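PDB 6BWC: polysaccharide biosynthesis protein CapD from Bacillus thuringiensis HD-771, which probably acts on UDP-N-acetylglucosamine as an NADP-dependent short-chain dehydrogenase family enzyme in the biosynthesis of CMP-pseudaminic acid, an activated sugar used in flagellin glycosylation. Local coordinates for residues G14-I19 / F46-E51; R148-A153 / F164-F169; N237-V242 / N329-Q334. The protein carries 2 engineered substitutions. All blocks are in the same frame, centred on the assembly; numbering follows the deposited sequence.

The three contacts follow one another along the chain, and none crosses or encloses another. Contact 1 closes first: the loop after strand 9-13 meets helix 42-51, once helix 18-29 and strand 34-39 have been passed. Contact 2 closes a short loop, where strand 163-169 of the large sheet turns back along helix 138-156. Contact 3 spans the longest separation and ties helix 236-251 to the late helix 324-333. Contacts 1 and 2 share the NADP site and touch each other, with Ile19 CD1 3.5 Å from Phe169 CE1. Contact 3 stands apart, its nearest atoms about 10 Å from contact 1, and lies near the bound UDP-sugar.

Contact 1: residues G14-I19 / F46-E51; sequences GGTGTI and FLLQEE. With NAP (NADP nicotinamide-adenine-dinucleotide phosphate), chain N.
The turn at Gly15 and Thr16 passes Leu48 of helix 42-51, with Thr16 CA 7.0 Å from Leu48 CA. No hydrogen bond joins the two segments. Gly17 is the N-cap of helix 18-29, which starts at Thr18.

Leu48 points at the turn. Its CG is anti to the backbone N (chi1 -177°), and this brings CD2 to 3.9 Å from Gly15 O. The same methyl lies more loosely beside Thr16 CG2. Leu48 also packs on Lys21 and Leu24 of helix 18-29.

The other branch of Thr16 serves NADP. OG1 is 2.6 Å from O3B of the adenosine ribose, and it is also hydrogen-bonded to Ser39 OG. Gly17 has no side chain, and its backbone passes close to NADP O5B. Two nearly straight backbone bonds follow: Thr18 N to O1A of one phosphate at 3.1 Å (166°), and Ile19 N to O1N of the other at 2.9 Å (172°).

On the Leu48 side, then, a leucine methyl rests against a backbone carbonyl, while the NADP side is polar. Amides at the start of helix 18-29 hold the pyrophosphate, where the helix end probably helps offset its negative charge.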
loop_
_atom_site.group_PDB
_atom_site.type_symbol
_atom_site.label_atom_id
_atom_site.label_comp_id
_atom_site.label_asym_id
_atom_site.label_seq_id
_atom_site.Cartn_x
_atom_site.Cartn_y
_atom_site.Cartn_z
ATOM N N GLY C 14 1.376 -17.239 -16.848
ATOM C CA GLY C 14 2.380 -18.297 -16.648
ATOM C C GLY C 14 2.619 -19.136 -17.897
ATOM O O GLY C 14 2.830 -20.347 -17.799
ATOM N N GLY C 15 2.612 -18.487 -19.064
ATOM C CA GLY C 15 2.839 -19.153 -20.348
ATOM C C GLY C 15 4.281 -19.480 -20.706
ATOM O O GLY C 15 4.525 -20.102 -21.733
ATOM N N THR C 16 5.251 -19.047 -19.903
ATOM C CA THR C 16 6.654 -19.411 -20.151
ATOM C C THR C 16 7.002 -20.806 -19.647
ATOM O O THR C 16 7.977 -21.395 -20.099
ATOM C CB THR C 16 7.663 -18.398 -19.548
ATOM O OG1 THR C 16 7.368 -18.135 -18.168
ATOM C CG2 THR C 16 7.658 -17.089 -20.337
ATOM N N GLY C 17 6.213 -21.324 -18.715
ATOM C CA GLY C 17 6.465 -22.638 -18.121
ATOM C C GLY C 17 5.964 -23.833 -18.916
ATOM O O GLY C 17 5.459 -23.680 -20.024
ATOM N N THR C 18 6.101 -25.018 -18.317
ATOM C CA THR C 18 5.839 -26.290 -18.980
ATOM C C THR C 18 4.405 -26.393 -19.520
ATOM O O THR C 18 4.183 -26.680 -20.716
ATOM C CB THR C 18 6.123 -27.460 -18.019
ATOM O OG1 THR C 18 7.522 -27.508 -17.743
ATOM C CG2 THR C 18 5.658 -28.821 -18.593
ATOM N N ILE C 19 3.447 -26.149 -18.636
ATOM C CA ILE C 19 2.042 -26.300 -18.985
ATOM C C ILE C 19 1.508 -25.081 -19.746
ATOM O O ILE C 19 0.681 -25.223 -20.655
ATOM C CB ILE C 19 1.219 -26.664 -17.736
ATOM C CG1 ILE C 19 1.558 -28.111 -17.344
ATOM C CG2 ILE C 19 -0.278 -26.518 -17.989
ATOM C CD1 ILE C 19 1.256 -28.472 -15.921
ATOM N N PHE C 46 12.355 -14.288 -23.553
ATOM C CA PHE C 46 13.338 -14.184 -24.641
ATOM C C PHE C 46 13.545 -15.523 -25.352
ATOM O O PHE C 46 13.535 -15.569 -26.570
ATOM C CB PHE C 46 14.673 -13.618 -24.119
ATOM C CG PHE C 46 15.786 -13.588 -25.148
ATOM C CD1 PHE C 46 15.746 -12.691 -26.216
ATOM C CD2 PHE C 46 16.881 -14.455 -25.039
ATOM C CE1 PHE C 46 16.768 -12.663 -27.158
ATOM C CE2 PHE C 46 17.899 -14.434 -25.980
ATOM C CZ PHE C 46 17.843 -13.534 -27.037
ATOM N N LEU C 47 13.707 -16.609 -24.602
ATOM C CA LEU C 47 13.826 -17.932 -25.219
ATOM C C LEU C 47 12.593 -18.297 -26.052
ATOM O O LEU C 47 12.736 -18.660 -27.215
ATOM C CB LEU C 47 14.076 -19.002 -24.165
ATOM C CG LEU C 47 15.460 -18.969 -23.509
ATOM C CD1 LEU C 47 15.510 -20.023 -22.408
ATOM C CD2 LEU C 47 16.588 -19.184 -24.520
ATOM N N LEU C 48 11.406 -18.163 -25.450
ATOM C CA LEU C 48 10.113 -18.420 -26.102
ATOM C C LEU C 48 9.953 -17.584 -27.343
ATOM O O LEU C 48 9.703 -18.117 -28.415
ATOM C CB LEU C 48 8.945 -18.134 -25.146
ATOM C CG LEU C 48 7.482 -18.391 -25.582
ATOM C CD1 LEU C 48 7.254 -19.822 -26.038
ATOM C CD2 LEU C 48 6.530 -18.069 -24.431
ATOM N N GLN C 49 10.107 -16.277 -27.194
ATOM C CA GLN C 49 10.173 -15.359 -28.339
ATOM C C GLN C 49 10.988 -15.966 -29.515
ATOM O O GLN C 49 10.516 -16.083 -30.643
ATOM C CB GLN C 49 10.818 -14.029 -27.898
ATOM C CG GLN C 49 10.254 -12.766 -28.538
ATOM C CD GLN C 49 10.160 -11.601 -27.555
ATOM O OE1 GLN C 49 10.819 -10.582 -27.716
ATOM N NE2 GLN C 49 9.337 -11.759 -26.522
ATOM N N GLU C 50 12.206 -16.389 -29.219
ATOM C CA GLU C 50 13.102 -16.905 -30.248
ATOM C C GLU C 50 12.662 -18.271 -30.805
ATOM O O GLU C 50 12.863 -18.584 -31.983
ATOM C CB GLU C 50 14.529 -16.984 -29.712
ATOM C CG GLU C 50 15.561 -16.838 -30.808
ATOM C CD GLU C 50 15.604 -15.459 -31.428
ATOM O OE1 GLU C 50 15.196 -14.452 -30.802
ATOM O OE2 GLU C 50 16.080 -15.394 -32.566
ATOM N N GLU C 51 12.046 -19.068 -29.956
ATOM C CA GLU C 51 11.530 -20.357 -30.357
ATOM C C GLU C 51 10.291 -20.211 -31.243
ATOM O O GLU C 51 9.992 -21.099 -32.019
ATOM C CB GLU C 51 11.211 -21.129 -29.098
ATOM C CG GLU C 51 10.922 -22.594 -29.250
ATOM C CD GLU C 51 10.516 -23.170 -27.916
ATOM O OE1 GLU C 51 11.024 -22.671 -26.871
ATOM O OE2 GLU C 51 9.667 -24.091 -27.917
HETATM P PA NAP N . 6.371 -23.903 -14.250
HETATM O O1A NAP N . 7.079 -24.555 -15.404
HETATM O O2A NAP N . 7.220 -23.497 -13.095
HETATM O O5B NAP N . 5.529 -22.651 -14.759
HETATM C C5B NAP N . 5.319 -21.536 -13.889
HETATM C C4B NAP N . 4.922 -20.317 -14.716
HETATM O O4B NAP N . 4.502 -19.217 -13.912
HETATM C C3B NAP N . 6.111 -19.805 -15.484
HETATM O O3B NAP N . 5.560 -19.263 -16.680
HETATM C C2B NAP N . 6.687 -18.758 -14.566
HETATM O O2B NAP N . 7.528 -17.912 -15.323
HETATM C C1B NAP N . 5.414 -18.115 -14.014
HETATM N N9A NAP N . 5.426 -17.413 -12.685
HETATM C C8A NAP N . 5.929 -17.807 -11.479
HETATM N N7A NAP N . 5.699 -16.875 -10.491
HETATM C C5A NAP N . 5.028 -15.864 -11.072
HETATM C C6A NAP N . 4.465 -14.552 -10.666
HETATM N N6A NAP N . 4.557 -14.099 -9.407
HETATM N N1A NAP N . 3.837 -13.806 -11.590
HETATM C C2A NAP N . 3.712 -14.199 -12.869
HETATM N N3A NAP N . 4.201 -15.366 -13.319
HETATM C C4A NAP N . 4.851 -16.227 -12.496
HETATM O O3 NAP N . 5.151 -24.802 -13.693
HETATM P PN NAP N . 4.252 -25.879 -14.504
HETATM O O1N NAP N . 3.946 -25.412 -15.920
HETATM O O2N NAP N . 4.810 -27.246 -14.254
HETATM O O5D NAP N . 2.918 -25.879 -13.638
HETATM C C5D NAP N . 1.916 -24.937 -13.932
HETATM C C4D NAP N . 0.795 -25.029 -12.901
HETATM O O4D NAP N . 0.445 -26.412 -12.756
HETATM C C3D NAP N . 1.068 -24.491 -11.485
HETATM O O3D NAP N . -0.037 -23.675 -11.090
HETATM C C2D NAP N . 1.158 -25.714 -10.602
HETATM O O2D NAP N . 0.645 -25.484 -9.285
HETATM C C1D NAP N . 0.299 -26.722 -11.365
HETATM N N1N NAP N . 0.645 -28.130 -11.138
HETATM C C2N NAP N . 1.768 -28.607 -11.701
HETATM C C3N NAP N . 2.192 -29.916 -11.559
HETATM C C7N NAP N . 3.455 -30.431 -12.157
HETATM O O7N NAP N . 3.837 -31.555 -11.824
HETATM N N7N NAP N . 4.180 -29.700 -13.007
HETATM C C4N NAP N . 1.348 -30.860 -10.783
HETATM C C5N NAP N . 0.154 -30.234 -10.207
HETATM C C6N NAP N . -0.169 -28.905 -10.422
HETATM P P2B NAP N . 8.608 -16.946 -14.619
HETATM O O1X NAP N . 9.405 -16.541 -15.844
HETATM O O2X NAP N . 7.824 -15.772 -14.071
HETATM O O3X NAP N . 9.346 -17.789 -13.552
#

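Contact 2: residues R148-A153 / F164-F169; sequences RLITSA and FTSVRF. With NAP (NADP nicotinamide-adenine-dinucleotide phosphate), chain N.
Beside the packing of Ile150 and Ala153 on Phe164, Arg168 NH2 is gripped by two carboxylates, in salt bridges to Glu147 OE1 and Glu280 OE2, while its NH1 is hydrogen-bonded to Leu275 O. The NH2 atoms of Arg148 and Arg168 are 5.2 Å apart, and the two carboxylates probably ease that approach of like charges.

No hydrogen bond crosses between helix segment 148-153 and strand segment 164-169. Their axes come within 7.5 Å and run nearly antiparallel, at 152°. Ala153 CB sits over one face of the Phe164 ring. It is 3.8 Å from the ring centroid and 18° off the normal, a CH-pi contact shifted toward the CD2 and CE2 side. Chi1 places the Phe164 ring beside the helix, and chi2, at -86°, turns its face to Ala153.

One turn earlier, Ile150 uses its CG2 branch. This methyl lies 3.9 Å from Phe164 CB and 3.6 Å from Ser166 OG, so it fits between two strand residues that both point to the helix. Ile113 of helix 98-118 touches Ile150 and Ala153 as well, whereas Val167 packs on Leu213 and Ala217 of helix 207-220.

At the strand end, Phe169 CB lies 3.3 Å from C5N of the nicotinamide, and NADP O4D is at the ring edge, in its plane.

Helix 138-156 is the connection between strands 123-129 and 163-169. The arrangement is the beta-alpha-beta crossover of the Rossmann fold, with its last strand reaching the nicotinamide.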
loop_
_atom_site.group_PDB
_atom_site.type_symbol
_atom_site.label_atom_id
_atom_site.label_comp_id
_atom_site.label_asym_id
_atom_site.label_seq_id
_atom_site.Cartn_x
_atom_site.Cartn_y
_atom_site.Cartn_z
ATOM N N ARG C 148 -10.340 -22.653 -3.070
ATOM C CA ARG C 148 -11.400 -22.007 -2.295
ATOM C C ARG C 148 -11.772 -20.601 -2.739
ATOM O O ARG C 148 -12.968 -20.282 -2.809
ATOM C CB ARG C 148 -11.077 -22.034 -0.793
ATOM C CG ARG C 148 -11.897 -23.026 0.006
ATOM C CD ARG C 148 -12.091 -24.364 -0.685
ATOM N NE ARG C 148 -12.329 -25.410 0.303
ATOM C CZ ARG C 148 -12.195 -26.714 0.079
ATOM N NH1 ARG C 148 -12.401 -27.581 1.067
ATOM N NH2 ARG C 148 -11.845 -27.167 -1.122
ATOM N N LEU C 149 -10.772 -19.766 -3.013
ATOM C CA LEU C 149 -11.011 -18.454 -3.642
ATOM C C LEU C 149 -11.806 -18.569 -4.952
ATOM O O LEU C 149 -12.700 -17.787 -5.233
ATOM C CB LEU C 149 -9.695 -17.776 -3.978
ATOM C CG LEU C 149 -9.035 -16.801 -3.035
ATOM C CD1 LEU C 149 -9.439 -16.966 -1.584
ATOM C CD2 LEU C 149 -7.533 -16.973 -3.205
ATOM N N ILE C 150 -11.457 -19.551 -5.755
ATOM C CA ILE C 150 -12.117 -19.769 -7.036
ATOM C C ILE C 150 -13.609 -20.072 -6.886
ATOM O O ILE C 150 -14.410 -19.465 -7.583
ATOM C CB ILE C 150 -11.371 -20.866 -7.847
ATOM C CG1 ILE C 150 -9.996 -20.322 -8.310
ATOM C CG2 ILE C 150 -12.209 -21.368 -9.031
ATOM C CD1 ILE C 150 -10.049 -19.272 -9.423
ATOM N N THR C 151 -13.968 -20.984 -5.986
ATOM C CA THR C 151 -15.380 -21.324 -5.757
ATOM C C THR C 151 -16.190 -20.154 -5.208
ATOM O O THR C 151 -17.325 -19.929 -5.642
ATOM C CB THR C 151 -15.550 -22.475 -4.750
ATOM O OG1 THR C 151 -14.497 -23.435 -4.899
ATOM C CG2 THR C 151 -16.883 -23.153 -4.957
ATOM N N SER C 152 -15.599 -19.434 -4.250
ATOM C CA SER C 152 -16.193 -18.203 -3.698
ATOM C C SER C 152 -16.478 -17.086 -4.723
ATOM O O SER C 152 -17.555 -16.496 -4.734
ATOM C CB SER C 152 -15.305 -17.631 -2.612
ATOM O OG SER C 152 -16.026 -16.644 -1.908
ATOM N N ALA C 153 -15.496 -16.794 -5.566
ATOM C CA ALA C 153 -15.689 -15.903 -6.698
ATOM C C ALA C 153 -16.985 -16.220 -7.449
ATOM O O ALA C 153 -17.797 -15.324 -7.676
ATOM C CB ALA C 153 -14.507 -15.992 -7.637
ATOM N N PHE C 164 -15.773 -19.107 -13.234
ATOM C CA PHE C 164 -14.523 -19.609 -12.641
ATOM C C PHE C 164 -14.525 -21.120 -12.458
ATOM O O PHE C 164 -15.516 -21.691 -12.025
ATOM C CB PHE C 164 -14.279 -18.953 -11.300
ATOM C CG PHE C 164 -14.195 -17.453 -11.362
ATOM C CD1 PHE C 164 -12.986 -16.830 -11.644
ATOM C CD2 PHE C 164 -15.331 -16.667 -11.126
ATOM C CE1 PHE C 164 -12.907 -15.444 -11.695
ATOM C CE2 PHE C 164 -15.265 -15.291 -11.172
ATOM C CZ PHE C 164 -14.052 -14.677 -11.452
ATOM N N THR C 165 -13.417 -21.774 -12.787
ATOM C CA THR C 165 -13.331 -23.224 -12.708
ATOM C C THR C 165 -11.933 -23.653 -12.328
ATOM O O THR C 165 -10.958 -23.021 -12.723
ATOM C CB THR C 165 -13.619 -23.889 -14.070
ATOM O OG1 THR C 165 -14.578 -23.124 -14.808
ATOM C CG2 THR C 165 -14.131 -25.285 -13.875
ATOM N N SER C 166 -11.843 -24.767 -11.611
ATOM C CA SER C 166 -10.572 -25.379 -11.294
ATOM C C SER C 166 -10.386 -26.715 -12.021
ATOM O O SER C 166 -11.312 -27.492 -12.212
ATOM C CB SER C 166 -10.463 -25.565 -9.788
ATOM O OG SER C 166 -10.189 -24.322 -9.175
ATOM N N VAL C 167 -9.160 -26.958 -12.436
ATOM C CA VAL C 167 -8.723 -28.232 -12.983
ATOM C C VAL C 167 -7.832 -28.773 -11.856
ATOM O O VAL C 167 -7.638 -28.051 -10.882
ATOM C CB VAL C 167 -8.056 -27.941 -14.345
ATOM C CG1 VAL C 167 -6.701 -28.567 -14.500
ATOM C CG2 VAL C 167 -8.980 -28.351 -15.464
ATOM N N ARG C 168 -7.337 -30.012 -11.905
ATOM C CA ARG C 168 -6.543 -30.538 -10.772
ATOM C C ARG C 168 -5.611 -31.647 -11.220
ATOM O O ARG C 168 -6.034 -32.749 -11.565
ATOM C CB ARG C 168 -7.481 -31.012 -9.650
ATOM C CG ARG C 168 -6.924 -31.017 -8.223
ATOM C CD ARG C 168 -7.896 -31.740 -7.269
ATOM N NE ARG C 168 -8.803 -30.867 -6.499
ATOM C CZ ARG C 168 -9.774 -31.285 -5.669
ATOM N NH1 ARG C 168 -10.026 -32.573 -5.480
ATOM N NH2 ARG C 168 -10.512 -30.413 -5.005
ATOM N N PHE C 169 -4.325 -31.333 -11.208
ATOM C CA PHE C 169 -3.294 -32.164 -11.841
ATOM C C PHE C 169 -2.637 -33.137 -10.859
ATOM O O PHE C 169 -2.631 -32.919 -9.633
ATOM C CB PHE C 169 -2.137 -31.290 -12.403
ATOM C CG PHE C 169 -2.511 -30.301 -13.490
ATOM C CD1 PHE C 169 -1.751 -29.147 -13.641
ATOM C CD2 PHE C 169 -3.562 -30.511 -14.370
ATOM C CE1 PHE C 169 -2.030 -28.223 -14.638
ATOM C CE2 PHE C 169 -3.844 -29.589 -15.371
ATOM C CZ PHE C 169 -3.081 -28.437 -15.499
HETATM P PA NAP N . 6.371 -23.903 -14.250
HETATM O O1A NAP N . 7.079 -24.555 -15.404
HETATM O O2A NAP N . 7.220 -23.497 -13.095
HETATM O O5B NAP N . 5.529 -22.651 -14.759
HETATM C C5B NAP N . 5.319 -21.536 -13.889
HETATM C C4B NAP N . 4.922 -20.317 -14.716
HETATM O O4B NAP N . 4.502 -19.217 -13.912
HETATM C C3B NAP N . 6.111 -19.805 -15.484
HETATM O O3B NAP N . 5.560 -19.263 -16.680
HETATM C C2B NAP N . 6.687 -18.758 -14.566
HETATM O O2B NAP N . 7.528 -17.912 -15.323
HETATM C C1B NAP N . 5.414 -18.115 -14.014
HETATM N N9A NAP N . 5.426 -17.413 -12.685
HETATM C C8A NAP N . 5.929 -17.807 -11.479
HETATM N N7A NAP N . 5.699 -16.875 -10.491
HETATM C C5A NAP N . 5.028 -15.864 -11.072
HETATM C C6A NAP N . 4.465 -14.552 -10.666
HETATM N N6A NAP N . 4.557 -14.099 -9.407
HETATM N N1A NAP N . 3.837 -13.806 -11.590
HETATM C C2A NAP N . 3.712 -14.199 -12.869
HETATM N N3A NAP N . 4.201 -15.366 -13.319
HETATM C C4A NAP N . 4.851 -16.227 -12.496
HETATM O O3 NAP N . 5.151 -24.802 -13.693
HETATM P PN NAP N . 4.252 -25.879 -14.504
HETATM O O1N NAP N . 3.946 -25.412 -15.920
HETATM O O2N NAP N . 4.810 -27.246 -14.254
HETATM O O5D NAP N . 2.918 -25.879 -13.638
HETATM C C5D NAP N . 1.916 -24.937 -13.932
HETATM C C4D NAP N . 0.795 -25.029 -12.901
HETATM O O4D NAP N . 0.445 -26.412 -12.756
HETATM C C3D NAP N . 1.068 -24.491 -11.485
HETATM O O3D NAP N . -0.037 -23.675 -11.090
HETATM C C2D NAP N . 1.158 -25.714 -10.602
HETATM O O2D NAP N . 0.645 -25.484 -9.285
HETATM C C1D NAP N . 0.299 -26.722 -11.365
HETATM N N1N NAP N . 0.645 -28.130 -11.138
HETATM C C2N NAP N . 1.768 -28.607 -11.701
HETATM C C3N NAP N . 2.192 -29.916 -11.559
HETATM C C7N NAP N . 3.455 -30.431 -12.157
HETATM O O7N NAP N . 3.837 -31.555 -11.824
HETATM N N7N NAP N . 4.180 -29.700 -13.007
HETATM C C4N NAP N . 1.348 -30.860 -10.783
HETATM C C5N NAP N . 0.154 -30.234 -10.207
HETATM C C6N NAP N . -0.169 -28.905 -10.422
HETATM P P2B NAP N . 8.608 -16.946 -14.619
HETATM O O1X NAP N . 9.405 -16.541 -15.844
HETATM O O2X NAP N . 7.824 -15.772 -14.071
HETATM O O3X NAP N . 9.346 -17.789 -13.552
#

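Contact 3: residues N237-V242 / N329-Q334; sequences NDLSEV and NLILNQ
Leu239 and Val242, three residues apart on helix 236-251, both meet Ile331 of helix 324-333. Segment 237-242 lies near the beginning of its helix, and Leu239 is the first of its residues to reach across. A chi1 of 176° carries its CG to the far side from the backbone N, and the end of the side chain bends closer to the other helix. CD1 lies 3.9 Å from Ile331 CD1, and the two side chains stand roughly perpendicular. Leu239 also packs on Val179 and Ile180 of helix 179-190, and Ile180 touches Ile331 as well.

Ser240 turns to another side of the helix. Glu241 and Val242 both touch Lys324, at the start of helix 324-333.

Val242 points at the partner helix. Its CG1 comes to 3.6 Å from Ile331 CD1, and the two side chains run alongside each other in opposite senses. Ile331 is extended beyond CG1 (chi2 162°), so a single methyl, CD1, meets both partners. Val242 CA and Ile331 CA stay 8.7 Å apart, so the segments meet through the ends of their side chains.

This is a small apolar helix-helix interface without hydrogen bonds across it. It is set near the UDP-sugar pocket, with the Leu239 side chain about 6 Å from the bound UDP-N-acetylglucosamine at the nearest atoms.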
loop_
_atom_site.group_PDB
_atom_site.type_symbol
_atom_site.label_atom_id
_atom_site.label_comp_id
_atom_site.label_asym_id
_atom_site.label_seq_id
_atom_site.Cartn_x
_atom_site.Cartn_y
_atom_site.Cartn_z
ATOM N N ASN C 237 9.831 -46.568 -6.729
ATOM C CA ASN C 237 10.786 -47.686 -6.781
ATOM C C ASN C 237 11.023 -48.033 -8.249
ATOM O O ASN C 237 12.151 -47.993 -8.730
ATOM C CB ASN C 237 10.261 -48.916 -5.982
ATOM C CG ASN C 237 11.383 -49.701 -5.266
ATOM O OD1 ASN C 237 12.539 -49.784 -5.729
ATOM N ND2 ASN C 237 11.037 -50.287 -4.123
ATOM N N ASP C 238 9.932 -48.317 -8.957
ATOM C CA ASP C 238 9.975 -48.627 -10.393
ATOM C C ASP C 238 10.646 -47.458 -11.112
ATOM O O ASP C 238 11.551 -47.670 -11.940
ATOM C CB ASP C 238 8.571 -48.904 -11.000
ATOM C CG ASP C 238 7.759 -49.988 -10.232
ATOM O OD1 ASP C 238 6.510 -49.985 -10.380
ATOM O OD2 ASP C 238 8.357 -50.807 -9.486
ATOM N N LEU C 239 10.242 -46.231 -10.767
ATOM C CA LEU C 239 10.760 -45.038 -11.442
ATOM C C LEU C 239 12.279 -44.884 -11.350
ATOM O O LEU C 239 12.944 -44.597 -12.362
ATOM C CB LEU C 239 10.097 -43.763 -10.917
ATOM C CG LEU C 239 10.619 -42.415 -11.476
ATOM C CD1 LEU C 239 10.684 -42.375 -13.001
ATOM C CD2 LEU C 239 9.743 -41.276 -10.982
ATOM N N SER C 240 12.818 -45.053 -10.144
ATOM C CA SER C 240 14.243 -44.877 -9.939
ATOM C C SER C 240 14.988 -45.939 -10.729
ATOM O O SER C 240 15.927 -45.610 -11.453
ATOM C CB SER C 240 14.614 -44.905 -8.460
ATOM O OG SER C 240 14.069 -46.037 -7.827
ATOM N N GLU C 241 14.536 -47.192 -10.628
ATOM C CA GLU C 241 15.080 -48.314 -11.431
ATOM C C GLU C 241 15.046 -48.050 -12.974
ATOM O O GLU C 241 16.115 -47.994 -13.632
ATOM C CB GLU C 241 14.362 -49.639 -11.066
ATOM C CG GLU C 241 14.706 -50.174 -9.671
ATOM C CD GLU C 241 14.017 -51.486 -9.313
ATOM O OE1 GLU C 241 13.338 -52.083 -10.173
ATOM O OE2 GLU C 241 14.165 -51.930 -8.161
ATOM N N VAL C 242 13.837 -47.851 -13.523
ATOM C CA VAL C 242 13.658 -47.579 -14.960
ATOM C C VAL C 242 14.591 -46.462 -15.424
ATOM O O VAL C 242 15.238 -46.593 -16.462
ATOM C CB VAL C 242 12.183 -47.234 -15.325
ATOM C CG1 VAL C 242 12.070 -46.615 -16.713
ATOM C CG2 VAL C 242 11.306 -48.480 -15.273
ATOM N N ASN C 329 7.849 -47.816 -21.124
ATOM C CA ASN C 329 7.237 -47.480 -22.416
ATOM C C ASN C 329 6.843 -46.025 -22.468
ATOM O O ASN C 329 7.201 -45.322 -23.414
ATOM C CB ASN C 329 6.015 -48.341 -22.694
ATOM C CG ASN C 329 6.382 -49.778 -22.975
ATOM O OD1 ASN C 329 7.565 -50.129 -23.144
ATOM N ND2 ASN C 329 5.366 -50.631 -23.026
ATOM N N LEU C 330 6.132 -45.602 -21.415
ATOM C CA LEU C 330 5.713 -44.215 -21.195
ATOM C C LEU C 330 6.910 -43.236 -21.270
ATOM O O LEU C 330 6.963 -42.368 -22.165
ATOM C CB LEU C 330 4.989 -44.072 -19.835
ATOM C CG LEU C 330 3.590 -43.452 -19.783
ATOM C CD1 LEU C 330 3.210 -43.277 -18.315
ATOM C CD2 LEU C 330 3.440 -42.150 -20.573
ATOM N N ILE C 331 7.871 -43.399 -20.355
ATOM C CA ILE C 331 9.029 -42.501 -20.269
ATOM C C ILE C 331 9.744 -42.386 -21.620
ATOM O O ILE C 331 10.172 -41.292 -22.010
ATOM C CB ILE C 331 10.034 -42.932 -19.177
ATOM C CG1 ILE C 331 9.425 -42.751 -17.777
ATOM C CG2 ILE C 331 11.337 -42.135 -19.295
ATOM C CD1 ILE C 331 10.143 -43.526 -16.685
ATOM N N LEU C 332 9.853 -43.504 -22.335
ATOM C CA LEU C 332 10.406 -43.491 -23.680
ATOM C C LEU C 332 9.507 -42.774 -24.684
ATOM O O LEU C 332 9.938 -41.773 -25.280
ATOM C CB LEU C 332 10.746 -44.913 -24.127
ATOM C CG LEU C 332 11.903 -45.483 -23.290
ATOM C CD1 LEU C 332 12.227 -46.884 -23.770
ATOM C CD2 LEU C 332 13.146 -44.602 -23.333
ATOM N N ASN C 333 8.265 -43.232 -24.838
ATOM C CA ASN C 333 7.323 -42.596 -25.783
ATOM C C ASN C 333 6.943 -41.155 -25.499
ATOM O O ASN C 333 6.501 -40.451 -26.405
ATOM C CB ASN C 333 6.046 -43.411 -25.930
ATOM C CG ASN C 333 6.300 -44.729 -26.599
ATOM O OD1 ASN C 333 6.946 -44.767 -27.650
ATOM N ND2 ASN C 333 5.826 -45.830 -25.992
ATOM N N GLN C 334 7.108 -40.700 -24.267
ATOM C CA GLN C 334 6.909 -39.286 -23.983
ATOM C C GLN C 334 8.164 -38.437 -24.228
ATOM O O GLN C 334 8.118 -37.230 -24.019
ATOM C CB GLN C 334 6.370 -39.122 -22.560
ATOM C CG GLN C 334 4.966 -39.680 -22.393
ATOM C CD GLN C 334 3.960 -39.001 -23.309
ATOM O OE1 GLN C 334 4.039 -37.765 -23.417
ATOM N NE2 GLN C 334 3.109 -39.680 -23.936
#